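Long-range contacts in cobalt-precorrin-5B C(1)-methyltransferase (Archaeoglobus fulgidus, PDB 1SR8), which probably methylates C-1 of cobalt-precorrin-5B with S-adenosyl-L-methionine, forming cobalt-precorrin-6A in the anaerobic route to adenosylcobalamin: residues Ile56-Glu61 against Val80-Gly85; Ala108-Thr113 against Gly154-Ser159. All blocks are in the same frame, centred on the assembly; numbering follows the deposited sequence.

Interaction 1: Ile56-Glu61 against Val80-Gly85; sequences IASLKE and VEAEKG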
ATOM      1  N   ILE A  56       3.197 -20.142  10.825  1.00 26.18           N
ATOM      2  CA  ILE A  56       2.499 -21.416  10.608  1.00 26.93           C
ATOM      3  C   ILE A  56       3.358 -22.395   9.808  1.00 27.89           C
ATOM      4  O   ILE A  56       3.479 -23.563  10.155  1.00 29.54           O
ATOM      5  CB  ILE A  56       1.159 -21.213   9.839  1.00 26.08           C
ATOM      6  CG1 ILE A  56       0.151 -20.462  10.718  1.00 25.06           C
ATOM      7  CG2 ILE A  56       0.590 -22.562   9.403  1.00 25.06           C
ATOM      8  CD1 ILE A  56      -1.164 -20.178  10.029  1.00 22.38           C
ATOM      9  N   ALA A  57       3.940 -21.906   8.727  1.00 27.67           N
ATOM     10  CA  ALA A  57       4.788 -22.714   7.878  1.00 27.74           C
ATOM     11  C   ALA A  57       6.031 -23.224   8.617  1.00 30.34           C
ATOM     12  O   ALA A  57       6.458 -24.360   8.404  1.00 31.70           O
ATOM     13  CB  ALA A  57       5.206 -21.898   6.672  1.00 27.59           C
ATOM     14  N   SER A  58       6.604 -22.392   9.483  1.00 31.29           N
ATOM     15  CA  SER A  58       7.818 -22.761  10.220  1.00 32.81           C
ATOM     16  C   SER A  58       7.628 -23.916  11.190  1.00 34.99           C
ATOM     17  O   SER A  58       8.597 -24.475  11.703  1.00 35.53           O
ATOM     18  CB  SER A  58       8.375 -21.554  10.976  1.00 30.14           C
ATOM     19  OG  SER A  58       7.565 -21.237  12.088  1.00 29.22           O
ATOM     20  N   LEU A  59       6.381 -24.276  11.453  1.00 36.92           N
ATOM     21  CA  LEU A  59       6.115 -25.384  12.352  1.00 39.77           C
ATOM     22  C   LEU A  59       6.572 -26.699  11.741  1.00 42.49           C
ATOM     23  O   LEU A  59       7.135 -27.547  12.428  1.00 43.64           O
ATOM     24  CB  LEU A  59       4.630 -25.475  12.657  1.00 37.76           C
ATOM     25  CG  LEU A  59       4.118 -24.459  13.658  1.00 36.58           C
ATOM     26  CD1 LEU A  59       2.645 -24.720  13.918  1.00 35.36           C
ATOM     27  CD2 LEU A  59       4.926 -24.575  14.935  1.00 35.95           C
ATOM     28  N   LYS A  60       6.328 -26.866  10.446  1.00 45.45           N
ATOM     29  CA  LYS A  60       6.711 -28.097   9.769  1.00 47.96           C
ATOM     30  C   LYS A  60       7.909 -28.011   8.822  1.00 48.82           C
ATOM     31  O   LYS A  60       8.037 -28.835   7.912  1.00 48.77           O
ATOM     32  CB  LYS A  60       5.503 -28.667   9.025  1.00 50.02           C
ATOM     33  CG  LYS A  60       4.623 -27.638   8.339  1.00 52.53           C
ATOM     34  CD  LYS A  60       3.466 -28.342   7.610  1.00 57.03           C
ATOM     35  CE  LYS A  60       3.817 -28.701   6.153  1.00 58.78           C
ATOM     36  NZ  LYS A  60       5.155 -29.344   5.991  1.00 58.59           N
ATOM     37  N   GLU A  61       8.786 -27.030   9.048  1.00 49.46           N
ATOM     38  CA  GLU A  61       9.984 -26.835   8.225  1.00 49.39           C
ATOM     39  C   GLU A  61      10.571 -25.435   8.383  1.00 48.80           C
ATOM     40  O   GLU A  61       9.872 -24.500   8.769  1.00 48.65           O
ATOM     41  CB  GLU A  61       9.663 -27.088   6.755  1.00 50.45           C
ATOM     42  CG  GLU A  61       8.493 -26.285   6.250  1.00 53.95           C
ATOM     43  CD  GLU A  61       7.867 -26.910   5.034  1.00 55.92           C
ATOM     44  OE1 GLU A  61       8.613 -27.177   4.067  1.00 58.28           O
ATOM     45  OE2 GLU A  61       6.636 -27.137   5.044  1.00 57.75           O
ATOM     46  N   VAL A  80      11.623 -13.617   5.539  1.00 29.74           N
ATOM     47  CA  VAL A  80      11.290 -13.650   6.949  1.00 29.42           C
ATOM     48  C   VAL A  80      12.335 -14.433   7.737  1.00 32.22           C
ATOM     49  O   VAL A  80      13.219 -15.074   7.161  1.00 32.31           O
ATOM     50  CB  VAL A  80       9.918 -14.336   7.174  1.00 28.16           C
ATOM     51  CG1 VAL A  80       8.844 -13.662   6.351  1.00 26.73           C
ATOM     52  CG2 VAL A  80      10.009 -15.807   6.799  1.00 28.24           C
ATOM     53  N   GLU A  81      12.222 -14.362   9.058  1.00 33.74           N
ATOM     54  CA  GLU A  81      13.095 -15.088   9.970  1.00 35.57           C
ATOM     55  C   GLU A  81      12.117 -15.857  10.852  1.00 34.71           C
ATOM     56  O   GLU A  81      11.646 -15.348  11.865  1.00 34.99           O
ATOM     57  CB  GLU A  81      13.917 -14.116  10.815  1.00 38.98           C
ATOM     58  CG  GLU A  81      14.886 -14.799  11.769  1.00 45.63           C
ATOM     59  CD  GLU A  81      15.528 -13.825  12.743  1.00 49.07           C
ATOM     60  OE1 GLU A  81      14.790 -13.234  13.565  1.00 51.80           O
ATOM     61  OE2 GLU A  81      16.769 -13.648  12.688  1.00 50.72           O
ATOM     62  N   ALA A  82      11.796 -17.079  10.454  1.00 34.98           N
ATOM     63  CA  ALA A  82      10.841 -17.877  11.204  1.00 36.66           C
ATOM     64  C   ALA A  82      11.424 -19.191  11.715  1.00 38.26           C
ATOM     65  O   ALA A  82      12.306 -19.779  11.088  1.00 38.64           O
ATOM     66  CB  ALA A  82       9.621 -18.155  10.334  1.00 34.98           C
ATOM     67  N   GLU A  83      10.919 -19.648  12.857  1.00 39.25           N
ATOM     68  CA  GLU A  83      11.379 -20.900  13.441  1.00 40.23           C
ATOM     69  C   GLU A  83      10.422 -21.433  14.498  1.00 38.49           C
ATOM     70  O   GLU A  83      10.133 -20.760  15.485  1.00 38.00           O
ATOM     71  CB  GLU A  83      12.767 -20.716  14.052  1.00 42.88           C
ATOM     72  CG  GLU A  83      13.382 -22.003  14.560  1.00 47.64           C
ATOM     73  CD  GLU A  83      14.754 -21.789  15.155  1.00 50.58           C
ATOM     74  OE1 GLU A  83      15.669 -21.368  14.410  1.00 52.26           O
ATOM     75  OE2 GLU A  83      14.914 -22.039  16.370  1.00 53.16           O
ATOM     76  N   LYS A  84       9.928 -22.646  14.272  1.00 38.10           N
ATOM     77  CA  LYS A  84       9.012 -23.318  15.194  1.00 38.44           C
ATOM     78  C   LYS A  84       7.842 -22.489  15.712  1.00 37.71           C
ATOM     79  O   LYS A  84       7.696 -22.302  16.925  1.00 37.82           O
ATOM     80  CB  LYS A  84       9.790 -23.872  16.391  1.00 41.22           C
ATOM     81  CG  LYS A  84      10.850 -24.904  16.032  1.00 43.70           C
ATOM     82  CD  LYS A  84      11.406 -25.582  17.283  1.00 48.01           C
ATOM     83  CE  LYS A  84      12.182 -24.615  18.176  1.00 50.49           C
ATOM     84  NZ  LYS A  84      13.475 -24.174  17.566  1.00 52.30           N
ATOM     85  N   GLY A  85       7.009 -21.990  14.805  1.00 35.71           N
ATOM     86  CA  GLY A  85       5.854 -21.220  15.224  1.00 33.23           C
ATOM     87  C   GLY A  85       6.089 -19.758  15.545  1.00 32.71           C
ATOM     88  O   GLY A  85       5.161 -19.061  15.955  1.00 32.40           O
TER
HETATM   89  O   HOH W   1      11.103 -23.749  12.095  1.00 42.18           O
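Ser58 and Leu59 meet Gly85 where the exit of helix 44-57 abuts a beta-hairpin turn. The hairpin pairs the antiparallel strands 76-83 and 86-90, and Lys84 and Gly85 form its tight bend; both have positive phi, and their backbone angles are close to those of a type I' turn. Ser58 has the largest share of the contact. Its hydroxyl sits between the backbone N and the carbonyl carbon (chi1 73°), which turns OG to the hairpin, where Gly85 N donates to it across 2.9 Å. The N-H...O angle of 144° makes this a moderately bent bond. The same OG is hydrogen-bonded to Ala55 O, one helical turn back, so the hydroxyl links the helix end to the turn. On the strand side of the hydroxyl, Ser58 CB lies 3.7 Å from Ala82 CB, and both side chains also touch Val63 of the edge strand 63-68. With an alanine here, Gly85 N would probably lose its protein acceptor and Ala55 O its hydroxyl partner.

Leu59 reaches the same glycine with one methyl: CD2 comes within 3.3 Å of Gly85 N and covers the glycine backbone. A beta carbon on Gly85 would lie only 3.1 Å from Leu59 CD2. Independently of Leu59, the backbone angles of Gly85 would press a beta carbon onto Lys84 O, which leaves glycine as the residue suited to this place.

The backbone supplies a second, looser link. Lys84 N reaches Ser58 O directly at 3.4 Å, but the angle of 128° marks this bond as weak. A water offers the better route between the two atoms: it donates to Ser58 O at 2.6 Å and accepts from Lys84 N at 2.7 Å.

Interaction 2: Ala108-Thr113 against Gly154-Ser159; sequences AEVCET and GGVRIS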
ATOM      1  N   ALA A 108       5.003 -12.630  14.736  1.00 27.43           N
ATOM      2  CA  ALA A 108       3.835 -13.502  14.706  1.00 29.24           C
ATOM      3  C   ALA A 108       4.151 -14.764  15.492  1.00 29.78           C
ATOM      4  O   ALA A 108       5.214 -15.375  15.319  1.00 30.10           O
ATOM      5  CB  ALA A 108       3.473 -13.862  13.268  1.00 28.50           C
ATOM      6  N   GLU A 109       3.220 -15.158  16.347  1.00 29.41           N
ATOM      7  CA  GLU A 109       3.406 -16.342  17.168  1.00 31.29           C
ATOM      8  C   GLU A 109       2.183 -17.244  17.074  1.00 28.71           C
ATOM      9  O   GLU A 109       1.064 -16.772  17.251  1.00 27.67           O
ATOM     10  CB  GLU A 109       3.617 -15.914  18.625  1.00 34.35           C
ATOM     11  CG  GLU A 109       3.872 -17.053  19.587  1.00 40.32           C
ATOM     12  CD  GLU A 109       5.340 -17.191  19.940  1.00 44.17           C
ATOM     13  OE1 GLU A 109       5.901 -18.296  19.747  1.00 44.50           O
ATOM     14  OE2 GLU A 109       5.925 -16.189  20.415  1.00 46.12           O
ATOM     15  N   VAL A 110       2.396 -18.529  16.789  1.00 28.62           N
ATOM     16  CA  VAL A 110       1.287 -19.481  16.708  1.00 30.61           C
ATOM     17  C   VAL A 110       0.796 -19.727  18.126  1.00 32.28           C
ATOM     18  O   VAL A 110       1.596 -19.832  19.050  1.00 33.85           O
ATOM     19  CB  VAL A 110       1.705 -20.863  16.100  1.00 29.48           C
ATOM     20  CG1 VAL A 110       2.223 -20.692  14.686  1.00 26.64           C
ATOM     21  CG2 VAL A 110       2.741 -21.537  16.980  1.00 28.98           C
ATOM     22  N   CYS A 111      -0.515 -19.802  18.307  1.00 33.38           N
ATOM     23  CA  CYS A 111      -1.058 -20.048  19.631  1.00 34.61           C
ATOM     24  C   CYS A 111      -2.106 -21.154  19.582  1.00 34.55           C
ATOM     25  O   CYS A 111      -2.467 -21.621  18.502  1.00 35.07           O
ATOM     26  CB  CYS A 111      -1.622 -18.745  20.236  1.00 35.61           C
ATOM     27  SG  CYS A 111      -2.940 -17.877  19.362  1.00 38.10           S
ATOM     28  N   GLU A 112      -2.572 -21.590  20.748  1.00 34.03           N
ATOM     29  CA  GLU A 112      -3.565 -22.658  20.828  1.00 33.37           C
ATOM     30  C   GLU A 112      -4.948 -22.275  20.321  1.00 33.08           C
ATOM     31  O   GLU A 112      -5.566 -23.017  19.559  1.00 33.11           O
ATOM     32  CB  GLU A 112      -3.686 -23.156  22.269  1.00 33.64           C
ATOM     33  CG  GLU A 112      -2.443 -23.859  22.761  1.00 34.67           C
ATOM     34  CD  GLU A 112      -2.144 -25.090  21.957  1.00 34.62           C
ATOM     35  OE1 GLU A 112      -2.936 -26.049  22.038  1.00 37.67           O
ATOM     36  OE2 GLU A 112      -1.129 -25.098  21.236  1.00 35.18           O
ATOM     37  N   THR A 113      -5.440 -21.124  20.753  1.00 32.47           N
ATOM     38  CA  THR A 113      -6.760 -20.679  20.338  1.00 33.48           C
ATOM     39  C   THR A 113      -6.782 -20.225  18.873  1.00 33.88           C
ATOM     40  O   THR A 113      -6.099 -19.279  18.485  1.00 35.79           O
ATOM     41  CB  THR A 113      -7.250 -19.562  21.281  1.00 34.74           C
ATOM     42  OG1 THR A 113      -8.331 -18.842  20.672  1.00 35.36           O
ATOM     43  CG2 THR A 113      -6.112 -18.635  21.617  1.00 36.68           C
ATOM     44  N   GLY A 154      -4.508 -24.156  14.869  1.00 26.73           N
ATOM     45  CA  GLY A 154      -4.431 -23.166  15.926  1.00 24.96           C
ATOM     46  C   GLY A 154      -4.659 -21.758  15.406  1.00 23.63           C
ATOM     47  O   GLY A 154      -5.427 -21.555  14.466  1.00 23.45           O
ATOM     48  N   GLY A 155      -3.995 -20.785  16.022  1.00 22.36           N
ATOM     49  CA  GLY A 155      -4.131 -19.402  15.597  1.00 22.98           C
ATOM     50  C   GLY A 155      -2.797 -18.685  15.677  1.00 22.62           C
ATOM     51  O   GLY A 155      -1.775 -19.310  15.956  1.00 22.04           O
ATOM     52  N   VAL A 156      -2.783 -17.384  15.412  1.00 23.21           N
ATOM     53  CA  VAL A 156      -1.537 -16.627  15.506  1.00 23.67           C
ATOM     54  C   VAL A 156      -1.803 -15.251  16.097  1.00 24.00           C
ATOM     55  O   VAL A 156      -2.861 -14.657  15.874  1.00 23.37           O
ATOM     56  CB  VAL A 156      -0.831 -16.428  14.128  1.00 24.26           C
ATOM     57  CG1 VAL A 156      -0.734 -17.744  13.371  1.00 23.30           C
ATOM     58  CG2 VAL A 156      -1.565 -15.400  13.317  1.00 28.15           C
ATOM     59  N   ARG A 157      -0.856 -14.761  16.889  1.00 24.57           N
ATOM     60  CA  ARG A 157      -0.985 -13.428  17.456  1.00 25.11           C
ATOM     61  C   ARG A 157       0.098 -12.614  16.760  1.00 24.54           C
ATOM     62  O   ARG A 157       1.267 -13.012  16.726  1.00 23.99           O
ATOM     63  CB  ARG A 157      -0.773 -13.438  18.976  1.00 26.33           C
ATOM     64  CG  ARG A 157      -0.727 -12.042  19.616  1.00 30.62           C
ATOM     65  CD  ARG A 157      -1.171 -12.071  21.089  1.00 35.90           C
ATOM     66  NE  ARG A 157      -0.687 -13.270  21.770  1.00 41.17           N
ATOM     67  CZ  ARG A 157       0.600 -13.595  21.878  1.00 42.70           C
ATOM     68  NH1 ARG A 157       1.538 -12.801  21.360  1.00 42.77           N
ATOM     69  NH2 ARG A 157       0.947 -14.737  22.459  1.00 41.27           N
ATOM     70  N   ILE A 158      -0.313 -11.497  16.169  1.00 23.17           N
ATOM     71  CA  ILE A 158       0.600 -10.614  15.455  1.00 22.62           C
ATOM     72  C   ILE A 158       0.917  -9.412  16.347  1.00 23.29           C
ATOM     73  O   ILE A 158       0.006  -8.762  16.863  1.00 23.03           O
ATOM     74  CB  ILE A 158      -0.043 -10.135  14.130  1.00 21.67           C
ATOM     75  CG1 ILE A 158      -0.378 -11.350  13.252  1.00 20.02           C
ATOM     76  CG2 ILE A 158       0.887  -9.145  13.430  1.00 19.55           C
ATOM     77  CD1 ILE A 158      -1.186 -11.026  12.016  1.00 21.85           C
ATOM     78  N   SER A 159       2.207  -9.132  16.536  1.00 23.75           N
ATOM     79  CA  SER A 159       2.633  -8.020  17.384  1.00 26.02           C
ATOM     80  C   SER A 159       3.694  -7.152  16.732  1.00 24.77           C
ATOM     81  O   SER A 159       4.378  -7.575  15.802  1.00 23.93           O
ATOM     82  CB  SER A 159       3.197  -8.537  18.714  1.00 27.28           C
ATOM     83  OG  SER A 159       2.228  -9.279  19.431  1.00 36.16           O
TER
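Glu109 and Arg157 exchange two backbone hydrogen bonds, and Cys111 and Gly155 two more, in strands 108-111 and 155-159, whose axes approach to 4.3 Å at 150°, an antiparallel pairing with appreciable twist. The bonds are fairly straight, and two are short: Arg157 N to Glu109 O measures 2.8 Å, and Cys111 N to Gly155 O 2.7 Å at an angle of 163°. Between these pairs lies the non-hydrogen-bonded pair of Val110 and Val156, whose CG1 methyls stand 4.4 Å apart. On that face Ala108 and Val156 pack against alanines of helix 44-57.

The other face is more polar. Cys111 SG, set between its backbone N and carbonyl carbon (chi1 59°), lies over the neighbouring peptide, 3.8 Å from Gly155 C. A beta carbon on Gly155 would come to 2.3 Å from Thr113 O, which is consistent with a residue that has no side chain here. Glu109 OE2 and Arg157 NH2 are 5.6 Å apart, too far for a salt bridge despite their opposite charges.

The chain runs from strand 115-118 through two short strands and helix 133-149 to the adjacent, parallel strand 155-159, an elaborated beta-alpha-beta crossover within the mixed sheet of this CbiD-family protein.

How the interactions relate
The two contacts follow one another along the chain, interaction 1 closing before interaction 2 opens, and their centres are 12 Å apart on the same side of the chain's centre. They share the six-stranded mixed sheet. Strands 76-83, 86-90, 105-111 and 155-159 are consecutive in it, so the hairpin turn of interaction 1 borders the first strand of interaction 2: Gly85 O and Val110 N, 2.9 Å apart, probably form a hydrogen bond. Helix 44-57 provides the second link, with Ile56 CG1 packed 3.9 Å from Val156 CG1. Helix end, hairpin and the strands 105-111 and 155-159 thus form one continuous layered unit, with the contacts centred 24 to 26 Å from the centre of the chain.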